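Local coordinates for putative PII-like nitrogen regulatory protein (Shewanella baltica, PDB 3CE8) that is of unknown function but forms a trimer of ferredoxin-like subunits and is probably a PII-like nitrogen regulatory protein, at residues 25-30 / 107-112; 36-41 / 95-100; 45-50 / 84-89; 55-60 / 75-80. All coordinates share one frame; numbering follows the deposited sequence.

Contact 1 of 4, residues 25-30 / 107-112; sequences LLVLIA and RYWIMP
The indole of Trp109 lies against Val27, with Val27 CG1 and CB over one face. Val27 CB sits above the five-membered ring of Trp109, 3.8 Å from its centroid, as a CH-pi contact. Val27 CG1 is nearer the six-membered ring, 3.5 Å from Trp109 CZ2. Met111 CG lies at the edge of the indole, in its plane. The far end of the indole reaches Ile29, whose CG1 is 3.7 Å from Trp109 CH2. Trp109 CG stands between the backbone N and the carbonyl carbon (chi1 60°), which lays the ring across the neighbouring strand. Its NE1 is buried and has no hydrogen-bond partner in the model.

These residues belong to strands 23-31 and 106-112, an antiparallel pair in the four-stranded sheet of a ferredoxin-like fold. Strand 106-112 is the edge strand within the chain, but a strand of the second subunit pairs with it and carries the sheet on. Leu25 exchanges two backbone hydrogen bonds with Met111, and Val27 two with Trp109; Val27 N to Trp109 O is 2.7 Å.

Leu26 and Tyr108 are on the other face, which helix 90-100 covers at Leu26. Leu26 CD1 approaches Tyr108 CD2 at 3.6 Å and Ile110 CG1 at 3.9 Å. Tyr108 OH hydrogen-bonds to Gln115 of the second subunit.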
loop_
_atom_site.group_PDB
_atom_site.type_symbol
_atom_site.label_atom_id
_atom_site.label_comp_id
_atom_site.label_asym_id
_atom_site.label_seq_id
_atom_site.Cartn_x
_atom_site.Cartn_y
_atom_site.Cartn_z
ATOM N N LEU A 25 -4.616 8.684 3.790
ATOM C CA LEU A 25 -5.130 7.435 3.244
ATOM C C LEU A 25 -5.679 6.487 4.305
ATOM O O LEU A 25 -4.974 6.113 5.204
ATOM C CB LEU A 25 -3.991 6.734 2.471
ATOM C CG LEU A 25 -4.347 5.526 1.615
ATOM C CD1 LEU A 25 -5.196 6.015 0.443
ATOM C CD2 LEU A 25 -3.080 4.741 1.158
ATOM N N LEU A 26 -6.944 6.134 4.214
ATOM C CA LEU A 26 -7.494 5.112 5.108
ATOM C C LEU A 26 -7.364 3.776 4.445
ATOM O O LEU A 26 -7.757 3.605 3.297
ATOM C CB LEU A 26 -8.978 5.342 5.420
ATOM C CG LEU A 26 -9.699 4.238 6.198
ATOM C CD1 LEU A 26 -9.198 4.095 7.632
ATOM C CD2 LEU A 26 -11.151 4.625 6.187
ATOM N N VAL A 27 -6.726 2.861 5.153
ATOM C CA VAL A 27 -6.597 1.466 4.695
ATOM C C VAL A 27 -7.394 0.633 5.665
ATOM O O VAL A 27 -7.245 0.719 6.893
ATOM C CB VAL A 27 -5.158 0.935 4.654
ATOM C CG1 VAL A 27 -5.184 -0.537 4.227
ATOM C CG2 VAL A 27 -4.309 1.794 3.713
ATOM N N LEU A 28 -8.264 -0.162 5.071
ATOM C CA LEU A 28 -9.269 -0.964 5.798
ATOM C C LEU A 28 -9.286 -2.397 5.291
ATOM O O LEU A 28 -9.418 -2.627 4.095
ATOM C CB LEU A 28 -10.634 -0.285 5.580
ATOM C CG LEU A 28 -11.902 -0.963 6.076
ATOM C CD1 LEU A 28 -11.970 -1.020 7.603
ATOM C CD2 LEU A 28 -13.074 -0.190 5.505
ATOM N N ILE A 29 -9.084 -3.342 6.208
ATOM C CA ILE A 29 -9.067 -4.777 5.880
ATOM C C ILE A 29 -10.402 -5.351 6.316
ATOM O O ILE A 29 -10.612 -5.660 7.485
ATOM C CB ILE A 29 -7.886 -5.525 6.546
ATOM C CG1 ILE A 29 -6.571 -4.811 6.225
ATOM C CG2 ILE A 29 -7.817 -6.959 6.095
ATOM C CD1 ILE A 29 -6.422 -4.492 4.764
ATOM N N ALA A 30 -11.278 -5.480 5.323
ATOM C CA ALA A 30 -12.670 -5.884 5.466
ATOM C C ALA A 30 -12.925 -7.300 5.039
ATOM O O ALA A 30 -12.333 -7.841 4.101
ATOM C CB ALA A 30 -13.562 -4.947 4.651
ATOM N N ARG A 107 -9.956 -4.318 10.644
ATOM C CA ARG A 107 -8.719 -3.624 10.943
ATOM C C ARG A 107 -8.560 -2.449 10.029
ATOM O O ARG A 107 -9.001 -2.463 8.888
ATOM C CB ARG A 107 -7.494 -4.515 10.841
ATOM C CG ARG A 107 -7.108 -5.075 12.183
ATOM C CD ARG A 107 -5.655 -5.556 12.179
ATOM N NE ARG A 107 -5.003 -5.264 13.452
ATOM C CZ ARG A 107 -4.418 -4.093 13.706
ATOM N NH1 ARG A 107 -4.426 -3.126 12.772
ATOM N NH2 ARG A 107 -3.845 -3.889 14.894
ATOM N N TYR A 108 -7.969 -1.398 10.564
ATOM C CA TYR A 108 -7.678 -0.246 9.725
ATOM C C TYR A 108 -6.478 0.514 10.201
ATOM O O TYR A 108 -6.003 0.355 11.321
ATOM C CB TYR A 108 -8.855 0.726 9.672
ATOM C CG TYR A 108 -8.958 1.594 10.909
ATOM C CD1 TYR A 108 -9.524 1.118 12.061
ATOM C CD2 TYR A 108 -8.469 2.882 10.920
ATOM C CE1 TYR A 108 -9.613 1.904 13.219
ATOM C CE2 TYR A 108 -8.546 3.678 12.064
ATOM C CZ TYR A 108 -9.118 3.187 13.210
ATOM O OH TYR A 108 -9.202 3.962 14.356
ATOM N N TRP A 109 -5.973 1.300 9.275
ATOM C CA TRP A 109 -4.901 2.240 9.555
ATOM C C TRP A 109 -4.954 3.420 8.610
ATOM O O TRP A 109 -5.580 3.367 7.585
ATOM C CB TRP A 109 -3.515 1.597 9.655
ATOM C CG TRP A 109 -3.068 0.901 8.474
ATOM C CD1 TRP A 109 -2.315 1.400 7.454
ATOM C CD2 TRP A 109 -3.306 -0.477 8.170
ATOM N NE1 TRP A 109 -2.087 0.404 6.497
ATOM C CE2 TRP A 109 -2.695 -0.747 6.910
ATOM C CE3 TRP A 109 -3.996 -1.510 8.829
ATOM C CZ2 TRP A 109 -2.750 -1.992 6.305
ATOM C CZ3 TRP A 109 -4.049 -2.766 8.218
ATOM C CH2 TRP A 109 -3.424 -2.990 6.966
ATOM N N ILE A 110 -4.395 4.531 9.076
ATOM C CA ILE A 110 -4.420 5.814 8.357
ATOM C C ILE A 110 -3.005 6.259 8.194
ATOM O O ILE A 110 -2.209 6.241 9.134
ATOM C CB ILE A 110 -5.234 6.923 9.121
ATOM C CG1 ILE A 110 -6.683 6.442 9.408
ATOM C CG2 ILE A 110 -5.225 8.200 8.312
ATOM C CD1 ILE A 110 -7.560 7.452 10.069
HETATM N N MSE A 111 -2.675 6.603 6.963
HETATM C CA MSE A 111 -1.303 6.975 6.624
HETATM C C MSE A 111 -1.261 8.336 6.024
HETATM O O MSE A 111 -2.196 8.760 5.362
HETATM C CB MSE A 111 -0.739 6.006 5.603
HETATM C CG MSE A 111 -1.066 4.589 5.979
HETATM SE SE MSE A 111 -0.267 3.272 4.851
HETATM C CE MSE A 111 1.535 3.555 5.398
ATOM N N PRO A 112 -0.158 9.023 6.249
ATOM C CA PRO A 112 -0.036 10.323 5.680
ATOM C C PRO A 112 0.347 10.259 4.230
ATOM O O PRO A 112 1.009 9.304 3.766
ATOM C CB PRO A 112 1.089 10.944 6.497
ATOM C CG PRO A 112 1.921 9.804 6.907
ATOM C CD PRO A 112 1.024 8.628 7.024
#

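Contact 2 of 4, residues 36-41 / 95-100. With EDO (1,2-ethanediol), chain D.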
loop_
_atom_site.group_PDB
_atom_site.type_symbol
_atom_site.label_atom_id
_atom_site.label_comp_id
_atom_site.label_asym_id
_atom_site.label_seq_id
_atom_site.Cartn_x
_atom_site.Cartn_y
_atom_site.Cartn_z
ATOM N N ASP A 36 -19.701 -5.209 -0.009
ATOM C CA ASP A 36 -20.674 -4.435 -0.786
ATOM C C ASP A 36 -21.251 -3.320 0.056
ATOM O O ASP A 36 -21.518 -2.222 -0.428
ATOM C CB ASP A 36 -21.831 -5.308 -1.283
ATOM C CG ASP A 36 -21.381 -6.430 -2.212
ATOM O OD1 ASP A 36 -20.215 -6.863 -2.093
ATOM O OD2 ASP A 36 -22.212 -6.899 -3.043
ATOM N N ASP A 37 -21.422 -3.621 1.332
ATOM C CA ASP A 37 -22.017 -2.677 2.284
ATOM C C ASP A 37 -21.047 -1.521 2.465
ATOM O O ASP A 37 -21.442 -0.367 2.633
ATOM C CB ASP A 37 -22.313 -3.354 3.624
ATOM C CG ASP A 37 -23.337 -4.470 3.495
ATOM O OD1 ASP A 37 -24.434 -4.211 2.966
ATOM O OD2 ASP A 37 -23.046 -5.611 3.910
ATOM N N ILE A 38 -19.766 -1.845 2.379
ATOM C CA ILE A 38 -18.746 -0.828 2.546
ATOM C C ILE A 38 -18.733 0.043 1.292
ATOM O O ILE A 38 -18.613 1.265 1.353
ATOM C CB ILE A 38 -17.341 -1.396 2.804
ATOM C CG1 ILE A 38 -17.231 -1.954 4.219
ATOM C CG2 ILE A 38 -16.274 -0.298 2.665
ATOM C CD1 ILE A 38 -15.864 -2.544 4.542
ATOM N N VAL A 39 -18.869 -0.598 0.148
ATOM C CA VAL A 39 -18.830 0.125 -1.124
ATOM C C VAL A 39 -19.987 1.105 -1.153
ATOM O O VAL A 39 -19.851 2.248 -1.566
ATOM C CB VAL A 39 -18.870 -0.852 -2.321
ATOM C CG1 VAL A 39 -19.298 -0.149 -3.642
ATOM C CG2 VAL A 39 -17.525 -1.528 -2.442
ATOM N N ASP A 40 -21.108 0.644 -0.634
ATOM C CA ASP A 40 -22.336 1.421 -0.625
ATOM C C ASP A 40 -22.211 2.654 0.222
ATOM O O ASP A 40 -22.749 3.710 -0.091
ATOM C CB ASP A 40 -23.508 0.593 -0.096
ATOM C CG ASP A 40 -24.009 -0.442 -1.111
ATOM O OD1 ASP A 40 -23.608 -0.381 -2.293
ATOM O OD2 ASP A 40 -24.816 -1.310 -0.729
ATOM N N THR A 41 -21.461 2.516 1.297
ATOM C CA THR A 41 -21.298 3.610 2.247
ATOM C C THR A 41 -20.424 4.675 1.643
ATOM O O THR A 41 -20.723 5.866 1.711
ATOM C CB THR A 41 -20.630 3.140 3.529
ATOM O OG1 THR A 41 -21.560 2.351 4.271
ATOM C CG2 THR A 41 -20.180 4.323 4.376
ATOM N N THR A 95 -16.743 6.836 11.448
ATOM C CA THR A 95 -18.024 6.589 12.134
ATOM C C THR A 95 -19.024 5.967 11.142
ATOM O O THR A 95 -19.827 5.120 11.501
ATOM C CB THR A 95 -18.626 7.869 12.758
ATOM O OG1 THR A 95 -18.694 8.884 11.762
ATOM C CG2 THR A 95 -17.789 8.373 13.889
ATOM N N ALA A 96 -18.931 6.382 9.884
ATOM C CA ALA A 96 -19.827 5.875 8.808
ATOM C C ALA A 96 -19.519 4.415 8.543
ATOM O O ALA A 96 -20.406 3.570 8.371
ATOM C CB ALA A 96 -19.663 6.680 7.533
ATOM N N LEU A 97 -18.226 4.119 8.501
ATOM C CA LEU A 97 -17.767 2.728 8.255
ATOM C C LEU A 97 -18.003 1.861 9.493
ATOM O O LEU A 97 -18.370 0.701 9.395
ATOM C CB LEU A 97 -16.315 2.698 7.846
ATOM C CG LEU A 97 -16.044 3.318 6.469
ATOM C CD1 LEU A 97 -14.563 3.543 6.358
ATOM C CD2 LEU A 97 -16.591 2.471 5.308
ATOM N N ALA A 98 -17.899 2.485 10.651
ATOM C CA ALA A 98 -18.053 1.768 11.913
ATOM C C ALA A 98 -19.432 1.171 11.987
ATOM O O ALA A 98 -19.667 0.192 12.722
ATOM C CB ALA A 98 -17.808 2.668 13.095
ATOM N N LEU A 99 -20.338 1.733 11.187
ATOM C CA LEU A 99 -21.733 1.267 11.192
ATOM C C LEU A 99 -21.866 -0.027 10.443
ATOM O O LEU A 99 -22.605 -0.923 10.865
ATOM C CB LEU A 99 -22.693 2.259 10.528
ATOM C CG LEU A 99 -23.419 3.358 11.276
ATOM C CD1 LEU A 99 -24.011 4.311 10.223
ATOM C CD2 LEU A 99 -24.481 2.773 12.144
ATOM N N VAL A 100 -21.162 -0.107 9.316
ATOM C CA VAL A 100 -21.294 -1.282 8.421
ATOM C C VAL A 100 -20.609 -2.490 9.033
ATOM O O VAL A 100 -20.925 -3.640 8.701
ATOM C CB VAL A 100 -20.762 -1.029 6.987
ATOM C CG1 VAL A 100 -21.471 0.173 6.361
ATOM C CG2 VAL A 100 -19.298 -0.790 6.999
HETATM C C1 EDO D . -22.948 7.473 3.981
HETATM O O1 EDO D . -23.303 6.225 3.375
HETATM C C2 EDO D . -23.531 8.721 3.308
HETATM O O2 EDO D . -23.631 9.758 4.280
#
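Val100 and Thr41 form the centre of this helix pair. Val100 CG1 lies beside the Thr41 hydroxyl, while Val100 CG2 turns to Ile38 and meets its CG1 at 3.7 Å. The two branches of the valine therefore touch different residues of helix 35-42. One layer further in, Ile38 CG2 packs on Leu97 CD2 at 3.8 Å. These side chains cross at about a right angle. Thr41 CG2 reaches Ala96 CB at 4.0 Å and also touches Leu97 CD2.

Thr41 is held by its own helix. Its OG1 lies beside the backbone N (chi1 -72°), and from there it donates a hydrogen bond back to Asp37 O at 3.2 Å. Thr41 N binds the same oxygen from the opposite face of the carbonyl plane. Two donors thus grip Asp37 O, and the hydroxyl is satisfied within the helix. This leaves the methyl of Thr41 for Ala96 and Leu97. No hydrogen bond joins the two helices. At the outer side, a 1,2-ethanediol, probably from the crystallisation liquor, donates from its O1 to Thr41 O at 3.1 Å.

Further out, the sheet fixes the inner residues. Ile38 rests on Leu28, Ala30 and Phe81, and Leu97 on Leu26 and Leu28. Leu97 also meets Leu119 of the second subunit. The short helical segments run roughly antiparallel, at 153°, with their axes 9.6 Å apart. Two such helices packed side by side on one face of an antiparallel sheet are the helical layer of the ferredoxin-like fold.

Contact 3 of 4, residues 45-50 / 84-89; sequences LEFLSG and MHPAAQ. With EDO (1,2-ethanediol), chain E.
The aliphatic part of Gln89 lies on a face of the Phe47 ring. Gln89 CB sits over the centre of the Phe47 ring, 3.8 Å from its centroid, in a CH-pi contact. The glutamine then bends at chi2 (-79°), so the amide runs out past the rim near Phe47 CD2, on the same side, its plane 19° from the ring's. Gln89 OE1 ends 3.5 Å from Phe47 CD2. Leu45 CB covers the opposite face, toward the rim.

Phe47 lies in a type I turn, Leu45 to Leu48, between helix 35-42 and strand 50-60. Gln89 is the N-cap residue just before helix 90-100. The contact thus joins the turn to the link between strand 74-86 and the second helix of the ferredoxin-like fold. Phe47 also packs on Ala92 and Leu93 of that helix.

Deeper in, Leu48 CD2 touches His85 CB at 3.7 Å, the two side chains lying alongside each other.

Beyond Leu48, the backbones are bridged by a water. It accepts from Ser49 N at 2.8 Å and donates to Gly50 O and to Met84 O, the latter at 2.8 Å. A 1,2-ethanediol, probably from the crystallisation liquor, donates from its O2 to Gly50 O at 2.6 Å and accepts a weak bond from Met84 N.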
loop_
_atom_site.group_PDB
_atom_site.type_symbol
_atom_site.label_atom_id
_atom_site.label_comp_id
_atom_site.label_asym_id
_atom_site.label_seq_id
_atom_site.Cartn_x
_atom_site.Cartn_y
_atom_site.Cartn_z
ATOM N N LEU A 45 -20.626 9.058 0.326
ATOM C CA LEU A 45 -19.858 10.092 1.020
ATOM C C LEU A 45 -19.304 11.101 -0.008
ATOM O O LEU A 45 -18.425 10.777 -0.832
ATOM C CB LEU A 45 -18.757 9.462 1.884
ATOM C CG LEU A 45 -19.240 8.637 3.095
ATOM C CD1 LEU A 45 -18.107 7.865 3.796
ATOM C CD2 LEU A 45 -19.994 9.527 4.102
ATOM N N GLU A 46 -19.859 12.318 0.054
ATOM C CA GLU A 46 -19.530 13.456 -0.866
ATOM C C GLU A 46 -18.119 13.994 -0.838
ATOM O O GLU A 46 -17.661 14.637 -1.766
ATOM C CB GLU A 46 -20.455 14.675 -0.660
ATOM C CG GLU A 46 -21.686 14.645 -1.523
ATOM C CD GLU A 46 -22.605 15.825 -1.242
ATOM O OE1 GLU A 46 -22.631 16.307 -0.077
ATOM O OE2 GLU A 46 -23.328 16.251 -2.174
ATOM N N PHE A 47 -17.438 13.752 0.246
ATOM C CA PHE A 47 -16.105 14.311 0.422
ATOM C C PHE A 47 -15.077 13.372 -0.156
ATOM O O PHE A 47 -13.904 13.677 -0.144
ATOM C CB PHE A 47 -15.820 14.656 1.897
ATOM C CG PHE A 47 -16.034 13.505 2.862
ATOM C CD1 PHE A 47 -15.078 12.511 3.004
ATOM C CD2 PHE A 47 -17.195 13.438 3.631
ATOM C CE1 PHE A 47 -15.284 11.467 3.879
ATOM C CE2 PHE A 47 -17.405 12.397 4.515
ATOM C CZ PHE A 47 -16.456 11.406 4.639
ATOM N N LEU A 48 -15.549 12.235 -0.660
ATOM C CA LEU A 48 -14.682 11.208 -1.302
ATOM C C LEU A 48 -14.780 11.345 -2.840
ATOM O O LEU A 48 -15.873 11.439 -3.402
ATOM C CB LEU A 48 -15.064 9.783 -0.895
ATOM C CG LEU A 48 -14.987 9.349 0.568
ATOM C CD1 LEU A 48 -15.443 7.892 0.686
ATOM C CD2 LEU A 48 -13.608 9.550 1.107
ATOM N N SER A 49 -13.631 11.338 -3.508
ATOM C CA SER A 49 -13.572 11.553 -4.979
ATOM C C SER A 49 -13.457 10.228 -5.717
ATOM O O SER A 49 -13.631 10.152 -6.937
ATOM C CB SER A 49 -12.389 12.466 -5.353
ATOM O OG SER A 49 -11.160 11.934 -4.822
ATOM N N GLY A 50 -13.210 9.197 -4.931
ATOM C CA GLY A 50 -13.025 7.835 -5.422
ATOM C C GLY A 50 -12.264 7.021 -4.391
ATOM O O GLY A 50 -11.772 7.558 -3.406
HETATM N N MSE A 84 -8.623 7.615 0.084
HETATM C CA MSE A 84 -8.036 8.935 0.218
HETATM C C MSE A 84 -9.176 9.849 0.635
HETATM O O MSE A 84 -10.278 9.803 0.068
HETATM C CB MSE A 84 -7.415 9.430 -1.096
HETATM C CG MSE A 84 -6.677 10.743 -0.942
HETATM SE SE MSE A 84 -5.002 10.456 -0.042
HETATM C CE MSE A 84 -4.259 9.136 -1.250
ATOM N N HIS A 85 -8.898 10.659 1.643
ATOM C CA HIS A 85 -9.871 11.572 2.188
ATOM C C HIS A 85 -9.205 12.707 2.947
ATOM O O HIS A 85 -8.084 12.561 3.424
ATOM C CB HIS A 85 -10.772 10.806 3.166
ATOM C CG HIS A 85 -10.043 10.287 4.374
ATOM N ND1 HIS A 85 -9.261 9.142 4.342
ATOM C CD2 HIS A 85 -9.964 10.763 5.641
ATOM C CE1 HIS A 85 -8.722 8.949 5.538
ATOM N NE2 HIS A 85 -9.124 9.920 6.342
ATOM N N PRO A 86 -9.899 13.843 3.058
ATOM C CA PRO A 86 -9.381 14.921 3.869
ATOM C C PRO A 86 -9.378 14.577 5.363
ATOM O O PRO A 86 -10.338 14.024 5.909
ATOM C CB PRO A 86 -10.351 16.084 3.598
ATOM C CG PRO A 86 -11.369 15.601 2.584
ATOM C CD PRO A 86 -11.251 14.111 2.525
ATOM N N ALA A 87 -8.284 14.941 6.004
ATOM C CA ALA A 87 -8.083 14.692 7.420
ATOM C C ALA A 87 -9.246 15.242 8.225
ATOM O O ALA A 87 -9.637 14.693 9.255
ATOM C CB ALA A 87 -6.731 15.323 7.901
ATOM N N ALA A 88 -9.836 16.295 7.696
ATOM C CA ALA A 88 -10.934 17.014 8.381
ATOM C C ALA A 88 -12.223 16.191 8.477
ATOM O O ALA A 88 -13.094 16.474 9.293
ATOM C CB ALA A 88 -11.243 18.322 7.673
ATOM N N GLN A 89 -12.301 15.167 7.633
ATOM C CA GLN A 89 -13.494 14.330 7.469
ATOM C C GLN A 89 -13.227 12.900 7.949
ATOM O O GLN A 89 -13.997 11.972 7.705
ATOM C CB GLN A 89 -13.848 14.270 5.999
ATOM C CG GLN A 89 -13.948 15.607 5.321
ATOM C CD GLN A 89 -15.235 16.301 5.605
ATOM O OE1 GLN A 89 -16.168 15.701 6.135
ATOM N NE2 GLN A 89 -15.308 17.579 5.243
HETATM C C1 EDO E . -7.445 5.975 -3.325
HETATM O O1 EDO E . -7.707 4.675 -3.864
HETATM C C2 EDO E . -8.159 7.057 -4.116
HETATM O O2 EDO E . -9.187 7.377 -3.200
HETATM O O HOH W 1 -11.098 10.454 -2.578
#

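Contact 4 of 4, residues 55-60 / 75-80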
loop_
_atom_site.group_PDB
_atom_site.type_symbol
_atom_site.label_atom_id
_atom_site.label_comp_id
_atom_site.label_asym_id
_atom_site.label_seq_id
_atom_site.Cartn_x
_atom_site.Cartn_y
_atom_site.Cartn_z
ATOM N N ASN A 55 -7.949 -7.570 -3.381
ATOM C CA ASN A 55 -7.903 -8.792 -2.579
ATOM C C ASN A 55 -6.542 -8.992 -1.932
ATOM O O ASN A 55 -5.512 -8.844 -2.571
ATOM C CB ASN A 55 -8.246 -10.020 -3.437
ATOM C CG ASN A 55 -9.746 -10.145 -3.708
ATOM O OD1 ASN A 55 -10.602 -9.651 -2.934
ATOM N ND2 ASN A 55 -10.076 -10.834 -4.795
ATOM N N ILE A 56 -6.554 -9.280 -0.640
ATOM C CA ILE A 56 -5.324 -9.650 0.093
ATOM C C ILE A 56 -5.584 -10.840 1.028
ATOM O O ILE A 56 -6.708 -11.148 1.408
ATOM C CB ILE A 56 -4.607 -8.464 0.871
ATOM C CG1 ILE A 56 -5.540 -7.814 1.896
ATOM C CG2 ILE A 56 -3.947 -7.425 -0.100
ATOM C CD1 ILE A 56 -5.781 -8.684 3.086
ATOM N N CYS A 57 -4.504 -11.529 1.343
ATOM C CA CYS A 57 -4.520 -12.618 2.294
ATOM C C CYS A 57 -4.084 -12.098 3.680
ATOM O O CYS A 57 -3.058 -11.426 3.817
ATOM C CB CYS A 57 -3.588 -13.686 1.798
ATOM S SG CYS A 57 -3.865 -15.133 2.629
ATOM N N GLY A 58 -4.884 -12.367 4.702
ATOM C CA GLY A 58 -4.621 -11.825 6.041
ATOM C C GLY A 58 -4.516 -12.814 7.169
ATOM O O GLY A 58 -5.330 -13.721 7.321
ATOM N N PHE A 59 -3.471 -12.633 7.958
ATOM C CA PHE A 59 -3.251 -13.444 9.151
ATOM C C PHE A 59 -3.589 -12.652 10.399
ATOM O O PHE A 59 -3.726 -11.406 10.393
ATOM C CB PHE A 59 -1.822 -13.949 9.240
ATOM C CG PHE A 59 -1.440 -14.885 8.130
ATOM C CD1 PHE A 59 -1.315 -14.435 6.828
ATOM C CD2 PHE A 59 -1.178 -16.202 8.389
ATOM C CE1 PHE A 59 -0.962 -15.297 5.822
ATOM C CE2 PHE A 59 -0.825 -17.065 7.377
ATOM C CZ PHE A 59 -0.715 -16.606 6.098
ATOM N N SER A 60 -3.727 -13.419 11.469
ATOM C CA SER A 60 -4.088 -12.875 12.796
ATOM C C SER A 60 -4.240 -13.923 13.896
ATOM O O SER A 60 -4.204 -15.117 13.624
ATOM C CB SER A 60 -5.385 -12.086 12.688
ATOM O OG SER A 60 -6.394 -12.903 12.119
ATOM N N TYR A 75 -5.633 -17.795 9.518
ATOM C CA TYR A 75 -5.588 -16.917 8.342
ATOM C C TYR A 75 -6.739 -17.078 7.350
ATOM O O TYR A 75 -7.515 -18.039 7.385
ATOM C CB TYR A 75 -4.293 -17.166 7.584
ATOM C CG TYR A 75 -4.417 -18.332 6.646
ATOM C CD1 TYR A 75 -5.158 -18.206 5.482
ATOM C CD2 TYR A 75 -3.814 -19.561 6.935
ATOM C CE1 TYR A 75 -5.280 -19.270 4.616
ATOM C CE2 TYR A 75 -3.928 -20.629 6.090
ATOM C CZ TYR A 75 -4.659 -20.490 4.932
ATOM O OH TYR A 75 -4.756 -21.591 4.101
ATOM N N ARG A 76 -6.767 -16.151 6.410
ATOM C CA ARG A 76 -7.858 -16.055 5.438
ATOM C C ARG A 76 -7.748 -14.904 4.434
ATOM O O ARG A 76 -6.800 -14.132 4.434
ATOM C CB ARG A 76 -9.195 -15.961 6.196
ATOM C CG ARG A 76 -10.294 -15.052 5.574
ATOM C CD ARG A 76 -11.763 -15.331 6.086
ATOM N NE ARG A 76 -12.030 -14.985 7.493
ATOM C CZ ARG A 76 -11.112 -14.890 8.460
ATOM N NH1 ARG A 76 -9.832 -15.168 8.231
ATOM N NH2 ARG A 76 -11.484 -14.553 9.690
ATOM N N GLU A 77 -8.778 -14.788 3.610
ATOM C CA GLU A 77 -8.840 -13.807 2.514
ATOM C C GLU A 77 -9.796 -12.648 2.770
ATOM O O GLU A 77 -10.958 -12.819 3.138
ATOM C CB GLU A 77 -9.242 -14.504 1.204
ATOM C CG GLU A 77 -9.152 -13.629 -0.053
ATOM C CD GLU A 77 -7.734 -13.596 -0.654
ATOM O OE1 GLU A 77 -6.960 -14.551 -0.403
ATOM O OE2 GLU A 77 -7.397 -12.639 -1.395
ATOM N N PHE A 78 -9.270 -11.456 2.546
ATOM C CA PHE A 78 -10.015 -10.211 2.752
ATOM C C PHE A 78 -9.965 -9.272 1.580
ATOM O O PHE A 78 -9.233 -9.406 0.610
ATOM C CB PHE A 78 -9.480 -9.401 3.952
ATOM C CG PHE A 78 -9.369 -10.180 5.229
ATOM C CD1 PHE A 78 -8.256 -10.962 5.481
ATOM C CD2 PHE A 78 -10.346 -10.097 6.189
ATOM C CE1 PHE A 78 -8.131 -11.672 6.650
ATOM C CE2 PHE A 78 -10.232 -10.811 7.369
ATOM C CZ PHE A 78 -9.123 -11.594 7.594
ATOM N N CYS A 79 -10.732 -8.240 1.781
ATOM C CA CYS A 79 -10.843 -7.184 0.829
ATOM C C CYS A 79 -10.165 -5.969 1.430
ATOM O O CYS A 79 -10.472 -5.552 2.530
ATOM C CB CYS A 79 -12.322 -6.932 0.530
ATOM S SG CYS A 79 -12.617 -5.651 -0.718
ATOM N N LYS A 80 -9.211 -5.428 0.695
ATOM C CA LYS A 80 -8.461 -4.270 1.132
ATOM C C LYS A 80 -8.843 -3.046 0.325
ATOM O O LYS A 80 -8.613 -2.930 -0.900
ATOM C CB LYS A 80 -6.956 -4.534 1.040
ATOM C CG LYS A 80 -6.016 -3.393 1.462
ATOM C CD LYS A 80 -4.589 -3.722 0.978
ATOM C CE LYS A 80 -3.533 -2.684 1.253
ATOM N NZ LYS A 80 -2.232 -3.030 0.579
#
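Strands 50-60 and 74-86 form an antiparallel hairpin that reaches out from the ferredoxin-like core. Most of its connection, residues 62-72, is not modelled. Phe59 and Tyr75 lie side by side at the end next to the connecting loop. Tyr75 CB lies over one face of the Phe59 ring, 3.5 Å from its centroid, as a CH-pi contact. The two ring planes are at 39°. Phe59 also stacks on Phe51 of the second subunit.

On the opposite face of the hairpin, Phe78 turns the edge of its ring to Gly58. Its CG lies beside the backbone N (chi1 -52°), and Phe78 CE1 is 3.5 Å from Gly58 O. Gly58 has no side chain, so the ring can lie close to the backbone. Arg76 packs on a face of Phe78 through its CG. Ile56 CD1 meets Phe78 CB at 3.9 Å, and Ile56 CG1 meets Lys80 CB at 3.7 Å.

Paired backbone hydrogen bonds join Ile56 with Phe78 and Gly58 with Arg76. Phe78 N to Ile56 O is 2.8 Å and nearly straight, at 171°.

Glu77 is bent at chi2, which brings Glu77 OE2 to 3.4 Å from Asn55 CB. Glu77 OE2 is also 3.2 Å from Ile56 O, where two acceptors meet without a hydrogen bond. The Lys80 side chain lies near a bound phosphate, probably from the crystallisation liquor. Backbone bonds and apolar packing thus join the strands, while Lys80 NZ makes long, weak ion pairs with Glu82 of its own chain and of the second subunit, so its charge is probably shared among several partners.

Overall arrangement
From the N terminus, strand 23-31 leads into helix 35-42, the turn at 45-50 and strand 50-60. The chain returns along strand 74-86, passes through helix 90-100 and forms an outermost strand of its sheet, 106-112. Contact 1 closes the widest loop. Contact 2 lies within it, contact 3 within contact 2, and contact 4 within contact 3, so none cross. Contacts 1 and 4 join the two outer strand pairs of one sheet, whose inner strands are neighbours. Contact 2 pairs the helices on one face of the sheet, where Ile38 and Leu97 meet Leu28. Contact 3 ties the turn to the strand end near Leu25 and Leu26. Its centre is about 25 Å from contact 4's.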